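PDB 4MGF: hemin degrading factor from Pseudomonas aeruginosa, which binds heme b, with a histidine as axial ligand of the iron, and probably serves heme handling and iron acquisition. Local coordinates for residues A[278-283]-A[291-296]; A[241-246]-A[306-311]; A[150-155]-A[266-271]. One frame throughout, in Å; residues are numbered along the deposited sequence.

Contact 1: A[278-283]-A[291-296]; sequences PVCNLK and VLDPEF
The carboxylate of D293 and the carboxamide of N281 meet with their planes 77° apart. The F296 ring is touched at its edge by CG1 of V279 and by a water lying in its plane, and this water links it to D293. D293 binds the backbone of the preceding loop with both oxygens on their syn sides. OD1 takes the N-H of N281 at 2.9 Å, nearly straight at 168°, while OD2 accepts from the backbone N of C280 at 2.7 Å. CG of D293 lies anti to its own carbonyl carbon (chi1 -67°), which swings the carboxylate across to these two amides. The ND2 of N281 adds a weak bond to OD1 and a bent one to the carbonyl O of L292, 3.1 Å away and approached from above the carbonyl plane; the amide is thus shared between two acceptors. The same water donates to OD2 of D293 and to O of P278, giving OD2 a second partner. Two backbone N-H groups, a weaker amide N-H and a water directed at one carboxylate would probably stabilise its negative charge. In the backbone, N of L292 donates to O of N281 at 2.9 Å, next to the antiparallel non-hydrogen-bonded pair of L282 and V291. These two side chains run side by side, CD1 of L282 lying 3.6 Å from CG2 of V291. V279 crosses V291 at about a right angle, CG1 against CG1. The contact belongs to the beta hairpin of strands 282-285 and 288-293, the former an edge strand of its sheet. L282 and V291 pack on F252 of helix 247-258, V291 also touches L298 of strand 296-301, and F296 stacks on H275 and reaches R92 of strand 88-93.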
# COMPACT_ATOMS: atom_id res chain seq x y z
N PRO A 278 3.73 17.41 -5.20
CA PRO A 278 4.72 17.28 -6.27
C PRO A 278 5.74 16.25 -5.90
O PRO A 278 5.79 15.86 -4.74
CB PRO A 278 5.38 18.67 -6.31
CG PRO A 278 4.58 19.55 -5.36
CD PRO A 278 3.96 18.61 -4.38
N VAL A 279 6.56 15.80 -6.85
CA VAL A 279 7.74 15.03 -6.51
C VAL A 279 8.98 15.74 -7.06
O VAL A 279 8.90 16.42 -8.09
CB VAL A 279 7.65 13.59 -7.03
CG1 VAL A 279 6.51 12.84 -6.31
CG2 VAL A 279 7.44 13.58 -8.53
N CYS A 280 10.12 15.63 -6.38
CA CYS A 280 11.30 16.39 -6.80
C CYS A 280 12.45 15.54 -7.29
O CYS A 280 12.79 15.58 -8.48
CB CYS A 280 11.78 17.31 -5.69
SG CYS A 280 10.58 18.57 -5.26
N ASN A 281 13.07 14.80 -6.38
CA ASN A 281 14.23 13.99 -6.70
C ASN A 281 13.89 12.56 -7.09
O ASN A 281 13.28 11.82 -6.32
CB ASN A 281 15.20 13.98 -5.52
CG ASN A 281 15.39 15.35 -4.94
OD1 ASN A 281 16.11 16.17 -5.49
ND2 ASN A 281 14.70 15.62 -3.83
N LEU A 282 14.32 12.18 -8.28
CA LEU A 282 14.10 10.86 -8.82
C LEU A 282 15.44 10.22 -9.09
O LEU A 282 16.34 10.88 -9.63
CB LEU A 282 13.33 10.94 -10.13
CG LEU A 282 11.89 11.44 -10.16
CD1 LEU A 282 11.02 10.65 -9.21
CD2 LEU A 282 11.83 12.91 -9.83
N LYS A 283 15.59 8.95 -8.76
CA LYS A 283 16.85 8.24 -8.94
C LYS A 283 16.65 6.80 -9.37
O LYS A 283 15.78 6.10 -8.85
CB LYS A 283 17.65 8.23 -7.63
CG LYS A 283 18.67 9.36 -7.51
CD LYS A 283 18.01 10.66 -7.07
CE LYS A 283 18.80 11.89 -7.51
NZ LYS A 283 20.01 12.13 -6.66
N VAL A 291 11.56 7.67 -5.67
CA VAL A 291 11.35 9.06 -5.31
C VAL A 291 12.06 9.29 -3.98
O VAL A 291 11.94 8.48 -3.05
CB VAL A 291 9.85 9.43 -5.21
CG1 VAL A 291 9.67 10.88 -4.76
CG2 VAL A 291 9.16 9.19 -6.54
N LEU A 292 12.82 10.38 -3.89
CA LEU A 292 13.63 10.65 -2.71
C LEU A 292 13.46 12.07 -2.21
O LEU A 292 14.37 12.89 -2.31
CB LEU A 292 15.09 10.37 -3.01
CG LEU A 292 15.43 8.94 -3.43
CD1 LEU A 292 16.92 8.82 -3.74
CD2 LEU A 292 15.01 7.90 -2.38
N ASP A 293 12.28 12.36 -1.67
CA ASP A 293 11.97 13.69 -1.16
C ASP A 293 11.96 13.70 0.37
O ASP A 293 11.85 12.65 1.00
CB ASP A 293 10.65 14.17 -1.76
CG ASP A 293 10.75 14.40 -3.25
OD1 ASP A 293 11.89 14.46 -3.76
OD2 ASP A 293 9.71 14.52 -3.92
N PRO A 294 12.08 14.90 0.97
CA PRO A 294 12.17 15.02 2.43
C PRO A 294 11.04 14.35 3.20
O PRO A 294 11.27 13.89 4.32
CB PRO A 294 12.14 16.53 2.65
CG PRO A 294 12.76 17.09 1.41
CD PRO A 294 12.28 16.20 0.30
N GLU A 295 9.83 14.30 2.65
CA GLU A 295 8.72 13.72 3.39
C GLU A 295 8.13 12.50 2.69
O GLU A 295 7.15 11.92 3.17
CB GLU A 295 7.63 14.78 3.62
CG GLU A 295 8.01 15.87 4.61
CD GLU A 295 7.76 15.48 6.07
OE1 GLU A 295 6.57 15.32 6.48
OE2 GLU A 295 8.75 15.36 6.81
N PHE A 296 8.73 12.11 1.58
CA PHE A 296 8.16 11.06 0.76
C PHE A 296 9.25 10.32 0.02
O PHE A 296 10.04 10.91 -0.72
CB PHE A 296 7.16 11.66 -0.24
CG PHE A 296 6.54 10.66 -1.20
CD1 PHE A 296 6.08 9.43 -0.75
CD2 PHE A 296 6.37 10.98 -2.54
CE1 PHE A 296 5.49 8.51 -1.63
CE2 PHE A 296 5.79 10.07 -3.43
CZ PHE A 296 5.34 8.83 -2.97
O HOH W 1 7.27 14.52 -2.69

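Contact 2: A[241-246]-A[306-311]; sequences ERLDNG and AELWRV
E241 and R310 form a salt bridge in which a single carboxylate oxygen receives two guanidinium nitrogens, coming from the same face of the carboxylate. The pair sits on an antiparallel edge of a sheet, where strand 240-243 is an edge strand and adjoins strand 307-313. OE2 of E241 lies in the guanidinium plane, 2.9 Å from NH2 and 3.1 Å from NE of R310, yet the carboxylate is turned 74° against that plane, and NH2 approaches it from well above. R312 also forms a salt bridge with OE2, and NH1 of R310 is held by the carbonyls of A354 and F357, so the arginine ties this edge to the C-terminal helix region. CD2 of L243 lies over one face of the same guanidinium. Between the main chains, E241 and R310 exchange bonds as an antiparallel hydrogen-bonded pair, and N of L243 donates to O of L308. On the face bearing R242 and W309, CB of R242 sits above the centre of the indole six-membered ring, 4.0 Å from its centroid and 3° off the normal, a CH-pi contact. The indole rotation is fixed by NE1 of W309 donating to OE1 of E307, 3.0 Å away in the ring plane. W309 also packs on L232 and R233 of helix 228-235, the helix that begins with the heme-binding R228. One water bridges the end of the strand pair: it accepts from NE of R242 and from N of L308, and donates to O of L243 and to OD1 of N245, 2.8 Å away.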
# COMPACT_ATOMS: atom_id res chain seq x y z
N GLU A 241 -6.05 2.16 -22.27
CA GLU A 241 -5.05 1.73 -23.25
C GLU A 241 -3.72 1.39 -22.60
O GLU A 241 -3.25 2.09 -21.69
CB GLU A 241 -4.87 2.75 -24.38
CG GLU A 241 -4.86 4.20 -23.96
CD GLU A 241 -4.89 5.15 -25.16
OE1 GLU A 241 -4.94 4.67 -26.31
OE2 GLU A 241 -4.87 6.39 -24.96
N ARG A 242 -3.15 0.28 -23.05
CA ARG A 242 -1.88 -0.18 -22.54
C ARG A 242 -0.74 0.70 -23.05
O ARG A 242 -0.71 1.12 -24.22
CB ARG A 242 -1.67 -1.64 -22.94
CG ARG A 242 -0.49 -2.31 -22.25
CD ARG A 242 -0.74 -3.80 -22.15
NE ARG A 242 0.46 -4.55 -21.80
CZ ARG A 242 0.51 -5.88 -21.80
NH1 ARG A 242 -0.56 -6.58 -22.12
NH2 ARG A 242 1.64 -6.50 -21.46
N LEU A 243 0.19 0.98 -22.14
CA LEU A 243 1.34 1.83 -22.39
C LEU A 243 2.61 1.01 -22.29
O LEU A 243 2.61 -0.10 -21.73
CB LEU A 243 1.40 2.95 -21.35
CG LEU A 243 0.13 3.78 -21.15
CD1 LEU A 243 0.22 4.59 -19.85
CD2 LEU A 243 -0.12 4.70 -22.35
N ASP A 244 3.70 1.54 -22.84
CA ASP A 244 4.95 0.84 -22.72
C ASP A 244 5.34 0.92 -21.24
O ASP A 244 5.24 1.98 -20.63
CB ASP A 244 6.01 1.50 -23.61
CG ASP A 244 7.28 0.67 -23.71
OD1 ASP A 244 7.38 -0.17 -24.64
OD2 ASP A 244 8.17 0.85 -22.85
N ASN A 245 5.72 -0.22 -20.66
CA ASN A 245 6.05 -0.28 -19.23
C ASN A 245 7.05 0.79 -18.79
O ASN A 245 6.95 1.33 -17.68
CB ASN A 245 6.56 -1.67 -18.83
CG ASN A 245 5.47 -2.73 -18.84
OD1 ASN A 245 4.29 -2.42 -18.82
ND2 ASN A 245 5.87 -4.00 -18.87
N GLY A 246 8.00 1.11 -19.66
CA GLY A 246 9.06 2.06 -19.33
C GLY A 246 8.58 3.47 -19.09
O GLY A 246 9.24 4.26 -18.43
N ALA A 306 4.31 -5.82 -15.17
CA ALA A 306 3.97 -6.65 -16.33
C ALA A 306 3.14 -5.86 -17.34
O ALA A 306 3.29 -6.06 -18.54
CB ALA A 306 3.22 -7.89 -15.90
N GLU A 307 2.25 -5.01 -16.84
CA GLU A 307 1.45 -4.16 -17.69
C GLU A 307 1.17 -2.79 -17.06
O GLU A 307 1.10 -2.64 -15.83
CB GLU A 307 0.15 -4.86 -18.17
CG GLU A 307 -0.51 -5.80 -17.17
CD GLU A 307 -1.66 -6.61 -17.78
OE1 GLU A 307 -2.56 -6.00 -18.39
OE2 GLU A 307 -1.66 -7.86 -17.64
N LEU A 308 1.04 -1.80 -17.92
CA LEU A 308 0.81 -0.43 -17.50
C LEU A 308 -0.32 0.16 -18.35
O LEU A 308 -0.33 0.00 -19.57
CB LEU A 308 2.09 0.37 -17.69
CG LEU A 308 2.03 1.85 -17.34
CD1 LEU A 308 1.78 2.04 -15.84
CD2 LEU A 308 3.32 2.56 -17.78
N TRP A 309 -1.24 0.86 -17.71
CA TRP A 309 -2.44 1.33 -18.41
C TRP A 309 -2.75 2.78 -18.13
O TRP A 309 -2.58 3.24 -17.00
CB TRP A 309 -3.65 0.49 -18.00
CG TRP A 309 -3.64 -0.92 -18.49
CD1 TRP A 309 -2.96 -1.96 -17.94
CD2 TRP A 309 -4.36 -1.45 -19.61
NE1 TRP A 309 -3.21 -3.11 -18.65
CE2 TRP A 309 -4.06 -2.82 -19.69
CE3 TRP A 309 -5.21 -0.88 -20.57
CZ2 TRP A 309 -4.60 -3.64 -20.68
CZ3 TRP A 309 -5.74 -1.70 -21.56
CH2 TRP A 309 -5.43 -3.06 -21.61
N ARG A 310 -3.19 3.50 -19.15
CA ARG A 310 -3.80 4.79 -18.94
C ARG A 310 -5.29 4.50 -18.81
O ARG A 310 -5.86 3.82 -19.66
CB ARG A 310 -3.54 5.70 -20.15
CG ARG A 310 -4.26 7.04 -20.08
CD ARG A 310 -3.69 8.10 -21.06
NE ARG A 310 -3.46 7.58 -22.41
CZ ARG A 310 -2.29 7.66 -23.06
NH1 ARG A 310 -1.24 8.25 -22.50
NH2 ARG A 310 -2.18 7.15 -24.28
N VAL A 311 -5.92 4.98 -17.73
CA VAL A 311 -7.32 4.69 -17.47
C VAL A 311 -8.13 5.97 -17.35
O VAL A 311 -7.68 6.94 -16.77
CB VAL A 311 -7.50 3.86 -16.18
CG1 VAL A 311 -8.95 3.45 -16.02
CG2 VAL A 311 -6.61 2.62 -16.21
O HOH W 2 2.06 -2.47 -20.52

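Contact 3: A[150-155]-A[266-271]; sequences VAVHKV and VGNAHC
With CG of N268 placed between its backbone N and carbonyl carbon (chi1 50°), the carboxamide faces V152, while SG of C271, trans to its own N (chi1 -176°), extends toward the H153 ring. ND2 of N268 donates to O of V152 at 3.0 Å in a nearly straight bond (168°), with the acceptor in the amide plane. The other end of the amide is held by N of H270, which donates to OD1 at 2.8 Å: an Asx turn within the type I beta turn from N268 to C271. ND2 also binds O of R84, so with the OD1 bond the amide is held at both ends. Beside this bond, CG1 of V152 rests 3.9 Å from CB of C271 and also touches CB of H270. SG of C271 approaches the H153 imidazole obliquely, 4.1 Å from its centroid. Both ring nitrogens of H153 are hydrogen-bonded, ND1 with T83 and NE2 with Y96. The contact joins strand 151-157 of one sheet to the turn between strands 262-268 and 271-277 of the other. V152 packs on V144 of strand 139-146, and C271 lies against L117 and L119 of strand 117-120 and T83 of strand 78-84.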
# COMPACT_ATOMS: atom_id res chain seq x y z
N VAL A 150 1.38 -11.93 6.32
CA VAL A 150 2.04 -11.00 5.40
C VAL A 150 1.86 -9.60 5.95
O VAL A 150 0.78 -9.27 6.45
CB VAL A 150 1.39 -11.04 3.99
CG1 VAL A 150 2.17 -10.17 3.00
CG2 VAL A 150 1.30 -12.47 3.49
N ALA A 151 2.91 -8.78 5.91
CA ALA A 151 2.83 -7.39 6.35
C ALA A 151 1.65 -6.64 5.76
O ALA A 151 1.37 -6.75 4.56
CB ALA A 151 4.09 -6.64 6.01
N VAL A 152 0.99 -5.85 6.61
CA VAL A 152 -0.06 -4.96 6.17
C VAL A 152 0.41 -3.50 6.12
O VAL A 152 0.18 -2.80 5.13
CB VAL A 152 -1.29 -5.05 7.12
CG1 VAL A 152 -2.26 -3.94 6.84
CG2 VAL A 152 -1.96 -6.40 6.97
N HIS A 153 1.09 -3.07 7.18
CA HIS A 153 1.31 -1.66 7.45
C HIS A 153 2.28 -1.59 8.62
O HIS A 153 2.16 -2.37 9.57
CB HIS A 153 -0.02 -1.04 7.86
CG HIS A 153 0.00 0.44 8.04
ND1 HIS A 153 0.48 1.31 7.08
CD2 HIS A 153 -0.44 1.22 9.06
CE1 HIS A 153 0.35 2.56 7.51
NE2 HIS A 153 -0.21 2.53 8.70
N LYS A 154 3.22 -0.65 8.55
CA LYS A 154 4.15 -0.40 9.65
C LYS A 154 4.27 1.09 9.89
O LYS A 154 4.18 1.90 8.95
CB LYS A 154 5.55 -0.94 9.32
CG LYS A 154 5.55 -2.40 8.94
CD LYS A 154 6.94 -2.88 8.52
CE LYS A 154 6.96 -4.37 8.29
NZ LYS A 154 8.20 -4.79 7.61
N VAL A 155 4.47 1.47 11.14
CA VAL A 155 4.83 2.84 11.44
C VAL A 155 6.04 2.92 12.36
O VAL A 155 6.10 2.31 13.42
CB VAL A 155 3.62 3.73 11.89
CG1 VAL A 155 2.28 3.01 11.72
CG2 VAL A 155 3.80 4.27 13.28
N VAL A 266 -0.26 3.47 -3.30
CA VAL A 266 0.41 2.18 -3.17
C VAL A 266 -0.27 1.40 -2.05
O VAL A 266 -0.52 1.93 -0.95
CB VAL A 266 1.92 2.33 -2.82
CG1 VAL A 266 2.51 0.99 -2.39
CG2 VAL A 266 2.69 2.91 -4.01
N GLY A 267 -0.59 0.15 -2.31
CA GLY A 267 -1.23 -0.63 -1.27
C GLY A 267 -1.21 -2.10 -1.50
O GLY A 267 -0.62 -2.61 -2.44
N ASN A 268 -1.86 -2.80 -0.59
CA ASN A 268 -1.99 -4.23 -0.65
C ASN A 268 -3.45 -4.52 -0.36
O ASN A 268 -4.27 -3.61 -0.27
CB ASN A 268 -1.07 -4.90 0.38
CG ASN A 268 -1.20 -4.30 1.78
OD1 ASN A 268 -2.30 -4.30 2.36
ND2 ASN A 268 -0.09 -3.79 2.33
N ALA A 269 -3.77 -5.79 -0.16
CA ALA A 269 -5.13 -6.23 0.11
C ALA A 269 -5.83 -5.53 1.29
O ALA A 269 -7.06 -5.45 1.34
CB ALA A 269 -5.14 -7.74 0.32
N HIS A 270 -5.05 -4.98 2.22
CA HIS A 270 -5.64 -4.50 3.47
C HIS A 270 -5.39 -3.04 3.81
O HIS A 270 -5.87 -2.55 4.84
CB HIS A 270 -5.14 -5.37 4.63
CG HIS A 270 -5.11 -6.83 4.32
ND1 HIS A 270 -6.24 -7.63 4.38
CD2 HIS A 270 -4.09 -7.63 3.94
CE1 HIS A 270 -5.91 -8.86 4.04
NE2 HIS A 270 -4.62 -8.89 3.77
N CYS A 271 -4.63 -2.34 2.98
CA CYS A 271 -4.18 -1.01 3.34
C CYS A 271 -3.75 -0.29 2.08
O CYS A 271 -3.05 -0.86 1.25
CB CYS A 271 -2.99 -1.11 4.32
SG CYS A 271 -2.38 0.46 4.96

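Along the chain, contact 3 crosses contact 2: 150-155 comes first, then 241-246, 266-271 and 306-311, with both segments of contact 1 between the last two. Contact 3 lies near the chain centre, whereas contacts 1 and 2 lie about 18 and 20 Å from it; the three centres are 21 to 24 Å apart. Contact 1 and strand 151-157 belong to one nine-stranded antiparallel sheet, contact 2 and strand 262-268 to the other. Side chains of contacts 2 and 3 lie about 8 Å from that of R228 and about 7 Å from that of R118, both heme-binding, so contact 3 ties the two HemS/ChuX domains together close to heme-binding residues, while contact 1 lies away from them.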